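Local atomic coordinates of tRNA-5-methyluridine(54) 2-sulfurtransferase (Pyrococcus horikoshii, PDB entry 5MKQ), a protein that catalyses the ATP-dependent 2-thiolation of 5-methyluridine 54 in the T loop of tRNAs, using a [4Fe-4S] cluster. Residues H158-E163 with T248-V253. Sequence-based numbering, arbitrary orientation.
Sequences HNLDDE and TKFNFV
Lys249 NZ is held by two acceptors: OD2 of Asp161, in a salt bridge of 3.3 Å whose hydrogen bond is weak, and OD1 of Asn239 on helix 231-244. The bridge joins helix 160-172 of the PP-loop fold, which starts just after the ATP-binding Gly157, to helix 248-259. With its chain extended beyond CG, Lys249 runs from beside Leu160 to the carboxylate, and its CD lies 3.8 Å from Asp161 OD1. Asp161 OD2 also accepts a weak bond from the backbone N of Glu204. Without the carboxylate of Asp161, as with an alanine here, the buried Lys249 ammonium would probably lose this salt-bridge partner and be left to Asn239 OD1, and Glu204 N would lose its weak acceptor. Beside this polar pair, Leu160 points into helix 248-259, its CG anti to the backbone N (chi1 -169°). The two methyls divide the work: CD2 rests 3.9 Å from Lys249 CB, while CD1 approaches the Phe250 ring obliquely. Glu163 turns its carboxylate elsewhere, to Lys197, Gly183 N and Tyr200, and presents its CG, 4.4 Å from Val253 CG1. Val253 CG2 meets Leu160 CD1 at 4.1 Å.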
ATOM      1  N   HIS A 158      -2.896 -16.433 -11.953  1.00 64.28           N
ATOM      2  CA  HIS A 158      -2.914 -15.193 -11.162  1.00 64.19           C
ATOM      3  C   HIS A 158      -4.206 -14.372 -11.296  1.00 67.58           C
ATOM      4  O   HIS A 158      -4.560 -13.925 -12.391  1.00 66.56           O
ATOM      5  CB  HIS A 158      -1.686 -14.335 -11.468  1.00 65.45           C
ATOM      6  CG  HIS A 158      -0.395 -15.027 -11.178  1.00 68.93           C
ATOM      7  ND1 HIS A 158       0.431 -15.448 -12.192  1.00 71.49           N
ATOM      8  CD2 HIS A 158       0.153 -15.372  -9.990  1.00 70.55           C
ATOM      9  CE1 HIS A 158       1.468 -16.017 -11.597  1.00 71.07           C
ATOM     10  NE2 HIS A 158       1.343 -15.998 -10.271  1.00 70.80           N
ATOM     11  N   ASN A 159      -4.917 -14.217 -10.161  1.00 64.66           N
ATOM     12  CA  ASN A 159      -6.194 -13.509 -10.066  1.00 65.22           C
ATOM     13  C   ASN A 159      -6.062 -12.103  -9.426  1.00 70.10           C
ATOM     14  O   ASN A 159      -4.939 -11.655  -9.179  1.00 70.41           O
ATOM     15  CB  ASN A 159      -7.248 -14.382  -9.365  1.00 65.38           C
ATOM     16  CG  ASN A 159      -7.003 -14.611  -7.901  1.00 90.09           C
ATOM     17  OD1 ASN A 159      -6.227 -15.470  -7.494  1.00 82.45           O
ATOM     18  ND2 ASN A 159      -7.687 -13.852  -7.075  1.00 86.23           N
ATOM     19  N   LEU A 160      -7.200 -11.395  -9.208  1.00 66.31           N
ATOM     20  CA  LEU A 160      -7.227 -10.040  -8.639  1.00 66.04           C
ATOM     21  C   LEU A 160      -6.563  -9.950  -7.265  1.00 68.55           C
ATOM     22  O   LEU A 160      -5.780  -9.028  -7.033  1.00 68.52           O
ATOM     23  CB  LEU A 160      -8.663  -9.475  -8.599  1.00 66.31           C
ATOM     24  CG  LEU A 160      -8.826  -7.984  -8.277  1.00 70.92           C
ATOM     25  CD1 LEU A 160      -8.426  -7.103  -9.465  1.00 71.51           C
ATOM     26  CD2 LEU A 160     -10.246  -7.678  -7.877  1.00 73.21           C
ATOM     27  N   ASP A 161      -6.857 -10.916  -6.377  1.00 63.34           N
ATOM     28  CA  ASP A 161      -6.297 -11.000  -5.028  1.00 61.93           C
ATOM     29  C   ASP A 161      -4.788 -11.212  -5.100  1.00 65.21           C
ATOM     30  O   ASP A 161      -4.058 -10.608  -4.319  1.00 64.17           O
ATOM     31  CB  ASP A 161      -6.967 -12.127  -4.220  1.00 63.32           C
ATOM     32  CG  ASP A 161      -8.476 -12.013  -4.028  1.00 74.09           C
ATOM     33  OD1 ASP A 161      -9.131 -11.319  -4.833  1.00 75.58           O
ATOM     34  OD2 ASP A 161      -9.007 -12.658  -3.097  1.00 79.53           O
ATOM     35  N   ASP A 162      -4.321 -12.027  -6.069  1.00 62.61           N
ATOM     36  CA  ASP A 162      -2.897 -12.295  -6.279  1.00 62.89           C
ATOM     37  C   ASP A 162      -2.146 -11.024  -6.688  1.00 66.42           C
ATOM     38  O   ASP A 162      -1.081 -10.752  -6.132  1.00 65.80           O
ATOM     39  CB  ASP A 162      -2.685 -13.431  -7.305  1.00 65.49           C
ATOM     40  CG  ASP A 162      -3.047 -14.835  -6.826  1.00 82.84           C
ATOM     41  OD1 ASP A 162      -3.820 -14.954  -5.848  1.00 83.63           O
ATOM     42  OD2 ASP A 162      -2.587 -15.816  -7.458  1.00 92.98           O
ATOM     43  N   GLU A 163      -2.729 -10.227  -7.613  1.00 62.98           N
ATOM     44  CA  GLU A 163      -2.129  -8.980  -8.086  1.00 63.51           C
ATOM     45  C   GLU A 163      -2.128  -7.883  -7.019  1.00 67.45           C
ATOM     46  O   GLU A 163      -1.112  -7.211  -6.857  1.00 67.27           O
ATOM     47  CB  GLU A 163      -2.796  -8.496  -9.384  1.00 65.56           C
ATOM     48  CG  GLU A 163      -2.010  -7.408 -10.113  1.00 76.58           C
ATOM     49  CD  GLU A 163      -0.773  -7.803 -10.907  1.00 92.98           C
ATOM     50  OE1 GLU A 163      -0.357  -8.985 -10.856  1.00 89.65           O
ATOM     51  OE2 GLU A 163      -0.230  -6.919 -11.609  1.00 80.44           O
ATOM     52  N   THR A 248     -12.352  -1.714  -3.438  1.00 82.55           N
ATOM     53  CA  THR A 248     -10.985  -1.334  -3.069  1.00 81.19           C
ATOM     54  C   THR A 248      -9.945  -2.045  -3.940  1.00 83.92           C
ATOM     55  O   THR A 248      -9.189  -1.366  -4.634  1.00 83.67           O
ATOM     56  CB  THR A 248     -10.770  -1.533  -1.557  1.00 85.79           C
ATOM     57  OG1 THR A 248     -11.563  -0.572  -0.862  1.00 84.66           O
ATOM     58  CG2 THR A 248      -9.317  -1.380  -1.131  1.00 84.28           C
ATOM     59  N   LYS A 249      -9.943  -3.396  -3.932  1.00 79.27           N
ATOM     60  CA  LYS A 249      -9.019  -4.224  -4.707  1.00 78.61           C
ATOM     61  C   LYS A 249      -8.985  -3.814  -6.175  1.00 83.40           C
ATOM     62  O   LYS A 249      -7.901  -3.576  -6.712  1.00 83.44           O
ATOM     63  CB  LYS A 249      -9.392  -5.708  -4.600  1.00 80.15           C
ATOM     64  CG  LYS A 249      -9.006  -6.381  -3.296  1.00 85.52           C
ATOM     65  CD  LYS A 249      -9.493  -7.818  -3.313  1.00 90.58           C
ATOM     66  CE  LYS A 249      -9.410  -8.482  -1.967  1.00 96.26           C
ATOM     67  NZ  LYS A 249     -10.115  -9.788  -1.966  1.00103.49           N
ATOM     68  N   PHE A 250     -10.169  -3.695  -6.810  1.00 80.18           N
ATOM     69  CA  PHE A 250     -10.279  -3.332  -8.220  1.00 81.15           C
ATOM     70  C   PHE A 250      -9.769  -1.922  -8.522  1.00 84.53           C
ATOM     71  O   PHE A 250      -8.912  -1.764  -9.389  1.00 84.42           O
ATOM     72  CB  PHE A 250     -11.709  -3.537  -8.746  1.00 83.91           C
ATOM     73  CG  PHE A 250     -11.795  -3.627 -10.255  1.00 87.11           C
ATOM     74  CD1 PHE A 250     -11.603  -4.839 -10.908  1.00 91.12           C
ATOM     75  CD2 PHE A 250     -12.055  -2.495 -11.023  1.00 90.44           C
ATOM     76  CE1 PHE A 250     -11.670  -4.920 -12.304  1.00 93.21           C
ATOM     77  CE2 PHE A 250     -12.114  -2.575 -12.418  1.00 94.68           C
ATOM     78  CZ  PHE A 250     -11.925  -3.788 -13.050  1.00 93.14           C
ATOM     79  N   ASN A 251     -10.277  -0.915  -7.791  1.00 80.21           N
ATOM     80  CA  ASN A 251      -9.904   0.495  -7.921  1.00 79.95           C
ATOM     81  C   ASN A 251      -8.385   0.704  -7.728  1.00 80.60           C
ATOM     82  O   ASN A 251      -7.796   1.550  -8.398  1.00 80.83           O
ATOM     83  CB  ASN A 251     -10.723   1.333  -6.929  1.00 84.49           C
ATOM     84  CG  ASN A 251     -10.586   2.829  -7.073  1.00121.91           C
ATOM     85  OD1 ASN A 251     -10.709   3.392  -8.168  1.00121.51           O
ATOM     86  ND2 ASN A 251     -10.393   3.512  -5.949  1.00114.08           N
ATOM     87  N   PHE A 252      -7.760  -0.095  -6.840  1.00 74.23           N
ATOM     88  CA  PHE A 252      -6.323  -0.075  -6.555  1.00 72.88           C
ATOM     89  C   PHE A 252      -5.528  -0.667  -7.718  1.00 75.96           C
ATOM     90  O   PHE A 252      -4.531  -0.078  -8.132  1.00 75.58           O
ATOM     91  CB  PHE A 252      -6.032  -0.819  -5.231  1.00 73.43           C
ATOM     92  CG  PHE A 252      -4.590  -1.025  -4.824  1.00 74.34           C
ATOM     93  CD1 PHE A 252      -3.681   0.028  -4.855  1.00 77.50           C
ATOM     94  CD2 PHE A 252      -4.160  -2.248  -4.329  1.00 75.38           C
ATOM     95  CE1 PHE A 252      -2.353  -0.161  -4.466  1.00 78.14           C
ATOM     96  CE2 PHE A 252      -2.835  -2.433  -3.929  1.00 77.81           C
ATOM     97  CZ  PHE A 252      -1.941  -1.389  -4.001  1.00 76.32           C
ATOM     98  N   VAL A 253      -5.976  -1.819  -8.249  1.00 72.37           N
ATOM     99  CA  VAL A 253      -5.326  -2.503  -9.371  1.00 72.50           C
ATOM    100  C   VAL A 253      -5.479  -1.692 -10.678  1.00 77.80           C
ATOM    101  O   VAL A 253      -4.482  -1.463 -11.369  1.00 77.90           O
ATOM    102  CB  VAL A 253      -5.788  -3.980  -9.491  1.00 75.64           C
ATOM    103  CG1 VAL A 253      -5.312  -4.619 -10.793  1.00 76.11           C
ATOM    104  CG2 VAL A 253      -5.307  -4.797  -8.295  1.00 74.42           C
TER